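Local coordinates for hypothetical conserved protein (Geobacillus kaustophilus, PDB 2QYH), which is of unknown function but belongs to the haloacid dehalogenase-like hydrolases and is probably a magnesium-dependent phosphatase, at residues D[183-188]-D[211-216]; D[205-210]-D[225-230]; D[221-226]-D[236-241]. One frame throughout, in Å; residues are numbered along the deposited sequence.

Interaction 1: D[183-188]-D[211-216]; sequences SKAEGI and DIEMLS
Lys184 meets Asp211 where two helices of the Rossmann-like core of this HAD-family hydrolase lie side by side, helix 184-195 and helix 212-217. Their facing segments run roughly parallel, at 32°, with axes 8.8 Å apart at closest approach. The charged part of the contact is a salt bridge: Lys184 NZ lies 2.6 Å from Asp211 OD1, which it meets nearly along the C-O axis. CG of the lysine sits between the backbone N and the carbonyl carbon (chi1 66°), and from there the chain runs fully extended to that oxygen. Asp9 OD1 is a second salt-bridge partner of NZ, and the other oxygen, Asp211 OD2, accepts the backbone N-H groups of Asp207 and Gly208. The lysine probably offsets the close approach of the Asp9 and Asp211 carboxylates, consistent with the active-site lysine and acidic loop of HAD enzymes.

The apolar part is made by Ile188, Ala185 and Met214, a selenomethionine. Ile188 CD1 sits 3.7 Å from Met214 CG and also against its SE atom, the two side chains crossing at a slant. Ala185 and Met214 are where the two backbones come nearest, CA to CA 4.5 Å. Strand 38-42 lies next to this cluster, Ala42 touching both Ile188 and Met214.

Toward solvent the bonding turns polar again. Glu213, its chain extended, passes alongside Ala185 CB to take a hydrogen bond from Ser183 OG, 2.8 Å from OE1; the hydroxyl comes from the syn side, 24° out of the carboxylate plane. Ser183 is the N-cap residue of helix 184-195, and the same OG accepts the capping bond from Glu186 N at 3.2 Å.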
loop_
_atom_site.group_PDB
_atom_site.type_symbol
_atom_site.label_atom_id
_atom_site.label_comp_id
_atom_site.label_asym_id
_atom_site.label_seq_id
_atom_site.Cartn_x
_atom_site.Cartn_y
_atom_site.Cartn_z
ATOM N N SER D 183 -17.874 -16.425 0.972
ATOM C CA SER D 183 -16.682 -16.697 1.775
ATOM C C SER D 183 -15.497 -16.772 0.817
ATOM O O SER D 183 -15.679 -17.019 -0.378
ATOM C CB SER D 183 -16.820 -18.013 2.542
ATOM O OG SER D 183 -16.523 -19.122 1.717
ATOM N N LYS D 184 -14.285 -16.562 1.319
ATOM C CA LYS D 184 -13.147 -16.595 0.422
ATOM C C LYS D 184 -12.852 -17.980 -0.119
ATOM O O LYS D 184 -12.298 -18.104 -1.215
ATOM C CB LYS D 184 -11.899 -15.977 1.069
ATOM C CG LYS D 184 -11.301 -16.703 2.253
ATOM C CD LYS D 184 -10.069 -15.948 2.731
ATOM C CE LYS D 184 -9.388 -16.650 3.895
ATOM N NZ LYS D 184 -8.155 -15.945 4.352
ATOM N N ALA D 185 -13.228 -19.024 0.613
ATOM C CA ALA D 185 -12.983 -20.371 0.111
ATOM C C ALA D 185 -13.888 -20.548 -1.094
ATOM O O ALA D 185 -13.523 -21.199 -2.074
ATOM C CB ALA D 185 -13.306 -21.411 1.168
ATOM N N GLU D 186 -15.069 -19.942 -1.013
ATOM C CA GLU D 186 -16.054 -19.998 -2.086
ATOM C C GLU D 186 -15.502 -19.253 -3.297
ATOM O O GLU D 186 -15.677 -19.683 -4.438
ATOM C CB GLU D 186 -17.361 -19.352 -1.619
ATOM C CG GLU D 186 -18.525 -19.479 -2.586
ATOM C CD GLU D 186 -18.844 -20.921 -2.954
ATOM O OE1 GLU D 186 -18.542 -21.835 -2.147
ATOM O OE2 GLU D 186 -19.415 -21.132 -4.046
ATOM N N GLY D 187 -14.838 -18.131 -3.033
ATOM C CA GLY D 187 -14.252 -17.350 -4.105
ATOM C C GLY D 187 -13.153 -18.159 -4.765
ATOM O O GLY D 187 -12.959 -18.088 -5.977
ATOM N N ILE D 188 -12.429 -18.926 -3.951
ATOM C CA ILE D 188 -11.354 -19.781 -4.431
ATOM C C ILE D 188 -11.941 -20.887 -5.292
ATOM O O ILE D 188 -11.306 -21.350 -6.241
ATOM C CB ILE D 188 -10.566 -20.407 -3.243
ATOM C CG1 ILE D 188 -9.687 -19.335 -2.598
ATOM C CG2 ILE D 188 -9.692 -21.555 -3.713
ATOM C CD1 ILE D 188 -8.940 -19.795 -1.394
ATOM N N ASP D 211 -8.901 -18.765 8.102
ATOM C CA ASP D 211 -8.264 -19.522 7.042
ATOM C C ASP D 211 -8.653 -20.999 7.067
ATOM O O ASP D 211 -8.283 -21.754 6.162
ATOM C CB ASP D 211 -6.744 -19.412 7.151
ATOM C CG ASP D 211 -6.240 -18.008 6.892
ATOM O OD1 ASP D 211 -6.654 -17.418 5.872
ATOM O OD2 ASP D 211 -5.425 -17.495 7.691
ATOM N N ILE D 212 -9.398 -21.413 8.089
ATOM C CA ILE D 212 -9.783 -22.813 8.218
ATOM C C ILE D 212 -10.577 -23.384 7.059
ATOM O O ILE D 212 -10.237 -24.451 6.541
ATOM C CB ILE D 212 -10.558 -23.064 9.529
ATOM C CG1 ILE D 212 -9.592 -22.997 10.719
ATOM C CG2 ILE D 212 -11.244 -24.418 9.482
ATOM C CD1 ILE D 212 -10.265 -23.094 12.068
ATOM N N GLU D 213 -11.632 -22.693 6.645
ATOM C CA GLU D 213 -12.439 -23.196 5.540
ATOM C C GLU D 213 -11.585 -23.331 4.284
ATOM O O GLU D 213 -11.627 -24.351 3.597
ATOM C CB GLU D 213 -13.623 -22.269 5.270
ATOM C CG GLU D 213 -14.490 -22.728 4.114
ATOM C CD GLU D 213 -15.455 -21.659 3.656
ATOM O OE1 GLU D 213 -15.044 -20.472 3.615
ATOM O OE2 GLU D 213 -16.611 -22.006 3.324
HETATM N N MSE D 214 -10.806 -22.296 3.995
HETATM C CA MSE D 214 -9.928 -22.295 2.831
HETATM C C MSE D 214 -8.978 -23.487 2.855
HETATM O O MSE D 214 -8.875 -24.242 1.881
HETATM C CB MSE D 214 -9.116 -21.002 2.786
HETATM C CG MSE D 214 -7.893 -21.086 1.902
HETATM SE SE MSE D 214 -6.969 -19.416 1.780
HETATM C CE MSE D 214 -5.818 -19.532 3.328
ATOM N N LEU D 215 -8.296 -23.647 3.983
ATOM C CA LEU D 215 -7.333 -24.725 4.178
ATOM C C LEU D 215 -7.903 -26.134 4.027
ATOM O O LEU D 215 -7.257 -27.016 3.463
ATOM C CB LEU D 215 -6.684 -24.580 5.554
ATOM C CG LEU D 215 -5.182 -24.334 5.555
ATOM C CD1 LEU D 215 -4.860 -23.143 4.682
ATOM C CD2 LEU D 215 -4.709 -24.103 6.969
ATOM N N SER D 216 -9.110 -26.356 4.527
ATOM C CA SER D 216 -9.699 -27.683 4.423
ATOM C C SER D 216 -10.285 -27.917 3.038
ATOM O O SER D 216 -10.413 -29.057 2.594
ATOM C CB SER D 216 -10.789 -27.860 5.470
ATOM O OG SER D 216 -11.832 -26.943 5.225
#

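Interaction 2: D[205-210]-D[225-230]; sequences FGDGLN and GNAHEE
Leu209 lays its CD2 methyl over one face of the His228 ring, a CH-pi contact joining two loops of this HAD fold that follow the C-terminal ends of strands 202-206 and 220-223, neighbours running parallel in the sheet. The methyl stands 3.6 Å from the ring centroid and only 13° off the ring normal, so it meets the whole five-membered ring rather than one corner. Leu209 CD2 also comes within 4.2 Å of Glu230 CB.

The closer-set, more buried end lies around Ala227. Its CB points at the other loop and packs against the backbone of Asp207, with Ala227 CB 3.4 Å from Asp207 O. The carboxylate of Asp207 comes alongside as well: with CG anti to the backbone N (chi1 169°), OD1 is brought to 3.5 Å from Ala227 CA. Beyond the two segments, the Asp207 side chain also touches Thr13 and Met224.

The Leu209 and His228 side is the solvent-facing one, and both residues are exposed. What steadies the imidazole there is its own helix: His228 is the N-cap of helix 229-234, and its ND1 accepts from Glu230 N at 2.9 Å, the N-H lying near the ring plane with an angle of 165°. Glu230 directs its carboxylate elsewhere, to a salt bridge with Arg233.

Van der Waals and CH-pi contacts hold the two loops together, while polar groups bond elsewhere: the Asp207 and Gly208 N-H groups to Asp211 OD2, the His228 ring to its own helix. An accepting ND1 is unprotonated, which favours a neutral ring with its proton probably on NE2.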
loop_
_atom_site.group_PDB
_atom_site.type_symbol
_atom_site.label_atom_id
_atom_site.label_comp_id
_atom_site.label_asym_id
_atom_site.label_seq_id
_atom_site.Cartn_x
_atom_site.Cartn_y
_atom_site.Cartn_z
ATOM N N PHE D 205 -1.915 -21.322 1.934
ATOM C CA PHE D 205 -1.155 -21.114 3.166
ATOM C C PHE D 205 -1.957 -20.184 4.062
ATOM O O PHE D 205 -2.305 -19.074 3.658
ATOM C CB PHE D 205 0.210 -20.474 2.880
ATOM C CG PHE D 205 1.214 -21.415 2.296
ATOM C CD1 PHE D 205 2.379 -21.724 2.991
ATOM C CD2 PHE D 205 1.020 -21.966 1.034
ATOM C CE1 PHE D 205 3.347 -22.567 2.433
ATOM C CE2 PHE D 205 1.973 -22.807 0.467
ATOM C CZ PHE D 205 3.143 -23.110 1.164
ATOM N N GLY D 206 -2.241 -20.638 5.280
ATOM C CA GLY D 206 -3.014 -19.834 6.209
ATOM C C GLY D 206 -2.461 -19.859 7.617
ATOM O O GLY D 206 -1.630 -20.703 7.961
ATOM N N ASP D 207 -2.959 -18.949 8.446
ATOM C CA ASP D 207 -2.488 -18.819 9.813
ATOM C C ASP D 207 -3.604 -18.626 10.835
ATOM O O ASP D 207 -3.486 -19.054 11.979
ATOM C CB ASP D 207 -1.521 -17.638 9.869
ATOM C CG ASP D 207 -1.163 -17.235 11.277
ATOM O OD1 ASP D 207 -0.403 -17.978 11.941
ATOM O OD2 ASP D 207 -1.649 -16.168 11.714
ATOM N N GLY D 208 -4.690 -17.985 10.434
ATOM C CA GLY D 208 -5.769 -17.749 11.374
ATOM C C GLY D 208 -7.011 -18.581 11.165
ATOM O O GLY D 208 -7.158 -19.287 10.161
ATOM N N LEU D 209 -7.917 -18.480 12.130
ATOM C CA LEU D 209 -9.178 -19.211 12.108
ATOM C C LEU D 209 -9.993 -18.899 10.855
ATOM O O LEU D 209 -10.757 -19.739 10.378
ATOM C CB LEU D 209 -9.983 -18.860 13.354
ATOM C CG LEU D 209 -9.259 -19.050 14.694
ATOM C CD1 LEU D 209 -10.102 -18.453 15.806
ATOM C CD2 LEU D 209 -8.988 -20.538 14.942
ATOM N N ASN D 210 -9.836 -17.692 10.319
ATOM C CA ASN D 210 -10.575 -17.327 9.114
ATOM C C ASN D 210 -10.004 -18.052 7.890
ATOM O O ASN D 210 -10.561 -17.990 6.793
ATOM C CB ASN D 210 -10.568 -15.804 8.910
ATOM C CG ASN D 210 -9.190 -15.248 8.622
ATOM O OD1 ASN D 210 -8.180 -15.934 8.757
ATOM N ND2 ASN D 210 -9.145 -13.983 8.229
ATOM N N GLY D 225 3.814 -22.358 11.006
ATOM C CA GLY D 225 4.356 -22.791 12.280
ATOM C C GLY D 225 3.649 -22.281 13.530
ATOM O O GLY D 225 3.419 -23.065 14.459
ATOM N N ASN D 226 3.302 -21.003 13.611
ATOM C CA ASN D 226 2.628 -20.547 14.821
ATOM C C ASN D 226 1.139 -20.333 14.635
ATOM O O ASN D 226 0.556 -19.416 15.224
ATOM C CB ASN D 226 3.289 -19.259 15.365
ATOM C CG ASN D 226 4.730 -19.487 15.775
ATOM O OD1 ASN D 226 5.078 -20.570 16.253
ATOM N ND2 ASN D 226 5.575 -18.478 15.595
ATOM N N ALA D 227 0.511 -21.186 13.841
ATOM C CA ALA D 227 -0.921 -21.049 13.617
ATOM C C ALA D 227 -1.740 -21.691 14.743
ATOM O O ALA D 227 -1.257 -22.573 15.450
ATOM C CB ALA D 227 -1.307 -21.694 12.266
ATOM N N HIS D 228 -2.966 -21.209 14.930
ATOM C CA HIS D 228 -3.861 -21.752 15.946
ATOM C C HIS D 228 -3.999 -23.262 15.684
ATOM O O HIS D 228 -3.986 -23.711 14.531
ATOM C CB HIS D 228 -5.206 -21.031 15.865
ATOM C CG HIS D 228 -6.158 -21.376 16.967
ATOM N ND1 HIS D 228 -6.840 -22.575 17.016
ATOM C CD2 HIS D 228 -6.626 -20.636 18.001
ATOM C CE1 HIS D 228 -7.694 -22.551 18.024
ATOM N NE2 HIS D 228 -7.586 -21.387 18.636
ATOM N N GLU D 229 -4.125 -24.056 16.740
ATOM C CA GLU D 229 -4.201 -25.492 16.538
ATOM C C GLU D 229 -5.402 -25.950 15.741
ATOM O O GLU D 229 -5.341 -27.005 15.103
ATOM C CB GLU D 229 -4.137 -26.235 17.866
ATOM C CG GLU D 229 -2.803 -26.062 18.559
ATOM C CD GLU D 229 -2.730 -26.819 19.852
ATOM O OE1 GLU D 229 -3.726 -26.805 20.611
ATOM O OE2 GLU D 229 -1.666 -27.421 20.108
ATOM N N GLU D 230 -6.489 -25.176 15.754
ATOM C CA GLU D 230 -7.677 -25.553 14.973
ATOM C C GLU D 230 -7.408 -25.362 13.475
ATOM O O GLU D 230 -8.097 -25.936 12.623
ATOM C CB GLU D 230 -8.891 -24.724 15.389
ATOM C CG GLU D 230 -9.518 -25.118 16.721
ATOM C CD GLU D 230 -10.004 -26.566 16.756
ATOM O OE1 GLU D 230 -10.296 -27.141 15.686
ATOM O OE2 GLU D 230 -10.110 -27.128 17.867
#

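Interaction 3: D[221-226]-D[236-241]; sequences GVAMGN and DFVTKP
Gly221 and Asp236 open a short parallel pairing in which strand 237-238 is added to strand 220-223. Gly221 N donates to the anti lone pair of Asp236 OD2, 2.7 Å away and almost straight at 173°, so a side chain supplies the acceptor at this end of the ladder. Gly221 O in turn receives two N-H groups, from Asp236 N and Phe237 N, the second at 3.2 Å.

Further along, the backbone alternates as parallel strands do: Ala223 N gives to Phe237 O at 3.0 Å and Thr239 N to Ala223 O at 2.9 Å. Both acceptors also meet CA-H groups, of Val222 and Val238 respectively. Past the strands, Gly225 N is bonded to Lys240 O (3.0 Å), yet it sits above the carbonyl plane rather than on a lone pair. Gly225 O is taken up by Lys232 NZ, and Thr239 OG1 by Gly246 O.

Among the side chains, Val222 CG1 meets the edge of the Phe237 ring in its plane, 3.9 Å from CD1. Thr239 CG2 lies beside the SE atom of Met224, a selenomethionine, at 4.1 Å.

Strands 220-223 and 237-238 are the two parallel strands of a beta-alpha-beta unit. Its helix, 229-234, packs on the face bearing Ala223 and Val238; helix 246-253 lies against Phe237, Met224 and Thr239, and strand 202-206 continues the sheet beyond Val222.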
loop_
_atom_site.group_PDB
_atom_site.type_symbol
_atom_site.label_atom_id
_atom_site.label_comp_id
_atom_site.label_asym_id
_atom_site.label_seq_id
_atom_site.Cartn_x
_atom_site.Cartn_y
_atom_site.Cartn_z
ATOM N N GLY D 221 -3.775 -27.992 2.086
ATOM C CA GLY D 221 -3.816 -26.851 2.974
ATOM C C GLY D 221 -2.554 -26.823 3.811
ATOM O O GLY D 221 -2.125 -27.851 4.348
ATOM N N VAL D 222 -1.948 -25.647 3.917
ATOM C CA VAL D 222 -0.728 -25.497 4.689
ATOM C C VAL D 222 -0.885 -24.470 5.799
ATOM O O VAL D 222 -1.197 -23.305 5.544
ATOM C CB VAL D 222 0.442 -25.072 3.795
ATOM C CG1 VAL D 222 1.721 -25.019 4.612
ATOM C CG2 VAL D 222 0.589 -26.047 2.643
ATOM N N ALA D 223 -0.677 -24.914 7.035
ATOM C CA ALA D 223 -0.764 -24.032 8.193
ATOM C C ALA D 223 0.650 -23.578 8.518
ATOM O O ALA D 223 1.600 -24.336 8.349
ATOM C CB ALA D 223 -1.352 -24.775 9.388
HETATM N N MSE D 224 0.790 -22.343 8.984
HETATM C CA MSE D 224 2.096 -21.795 9.365
HETATM C C MSE D 224 2.505 -22.306 10.755
HETATM O O MSE D 224 1.643 -22.576 11.584
HETATM C CB MSE D 224 2.012 -20.270 9.446
HETATM C CG MSE D 224 1.410 -19.589 8.205
HETATM SE SE MSE D 224 2.674 -19.752 6.626
HETATM C CE MSE D 224 4.150 -18.462 7.109
ATOM N N GLY D 225 3.814 -22.358 11.006
ATOM C CA GLY D 225 4.356 -22.791 12.280
ATOM C C GLY D 225 3.649 -22.281 13.530
ATOM O O GLY D 225 3.419 -23.065 14.459
ATOM N N ASN D 226 3.302 -21.003 13.611
ATOM C CA ASN D 226 2.628 -20.547 14.821
ATOM C C ASN D 226 1.139 -20.333 14.635
ATOM O O ASN D 226 0.556 -19.416 15.224
ATOM C CB ASN D 226 3.289 -19.259 15.365
ATOM C CG ASN D 226 4.730 -19.487 15.775
ATOM O OD1 ASN D 226 5.078 -20.570 16.253
ATOM N ND2 ASN D 226 5.575 -18.478 15.595
ATOM N N ASP D 236 -2.977 -30.012 5.763
ATOM C CA ASP D 236 -2.392 -31.262 5.293
ATOM C C ASP D 236 -0.902 -31.249 5.612
ATOM O O ASP D 236 -0.231 -32.280 5.586
ATOM C CB ASP D 236 -2.577 -31.397 3.787
ATOM C CG ASP D 236 -4.025 -31.471 3.386
ATOM O OD1 ASP D 236 -4.621 -32.551 3.546
ATOM O OD2 ASP D 236 -4.577 -30.451 2.921
ATOM N N PHE D 237 -0.384 -30.065 5.905
ATOM C CA PHE D 237 1.022 -29.924 6.225
ATOM C C PHE D 237 1.237 -28.637 7.011
ATOM O O PHE D 237 0.654 -27.602 6.693
ATOM C CB PHE D 237 1.845 -29.930 4.933
ATOM C CG PHE D 237 3.301 -29.649 5.134
ATOM C CD1 PHE D 237 3.783 -28.344 5.098
ATOM C CD2 PHE D 237 4.199 -30.687 5.365
ATOM C CE1 PHE D 237 5.138 -28.074 5.287
ATOM C CE2 PHE D 237 5.560 -30.431 5.559
ATOM C CZ PHE D 237 6.031 -29.122 5.519
ATOM N N VAL D 238 2.054 -28.715 8.058
ATOM C CA VAL D 238 2.358 -27.550 8.877
ATOM C C VAL D 238 3.806 -27.180 8.591
ATOM O O VAL D 238 4.709 -28.007 8.735
ATOM C CB VAL D 238 2.196 -27.853 10.386
ATOM C CG1 VAL D 238 2.471 -26.596 11.211
ATOM C CG2 VAL D 238 0.791 -28.368 10.666
ATOM N N THR D 239 4.023 -25.940 8.169
ATOM C CA THR D 239 5.365 -25.479 7.852
ATOM C C THR D 239 5.929 -24.675 9.015
ATOM O O THR D 239 5.297 -24.567 10.062
ATOM C CB THR D 239 5.360 -24.614 6.576
ATOM O OG1 THR D 239 6.708 -24.379 6.158
ATOM C CG2 THR D 239 4.661 -23.282 6.829
ATOM N N LYS D 240 7.113 -24.103 8.832
ATOM C CA LYS D 240 7.731 -23.330 9.897
ATOM C C LYS D 240 7.014 -22.007 10.091
ATOM O O LYS D 240 6.150 -21.640 9.302
ATOM C CB LYS D 240 9.207 -23.096 9.581
ATOM C CG LYS D 240 9.962 -24.387 9.376
ATOM C CD LYS D 240 11.418 -24.148 9.090
ATOM C CE LYS D 240 12.096 -25.458 8.725
ATOM N NZ LYS D 240 13.534 -25.283 8.369
ATOM N N PRO D 241 7.342 -21.284 11.171
ATOM C CA PRO D 241 6.697 -19.992 11.427
ATOM C C PRO D 241 7.007 -19.021 10.286
ATOM O O PRO D 241 7.960 -19.228 9.528
ATOM C CB PRO D 241 7.317 -19.560 12.751
ATOM C CG PRO D 241 7.584 -20.872 13.430
ATOM C CD PRO D 241 8.182 -21.684 12.315
#

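From the N terminus, interaction 1 closes first: it spans the chain from helix 184-195, through strand 202-206, to helix 212-217. Interaction 2 starts inside that span, at 205-210, and ends beyond it at 225-230, so the two cross; their atoms touch, Met214 CE packing on Phe205 O. Interaction 3, in series after interaction 1, opens at 221-226, whose last two residues, Gly225 and Asn226, also begin the second segment of interaction 2, and closes at 236-241 after helix 229-234. Backbone bonds of Gly206 to Val222 and Met224 join interactions 2 and 3. Together they tie helix 184-195, strand 202-206, helix 212-217 and strand 220-223 to the outermost strand 237-238.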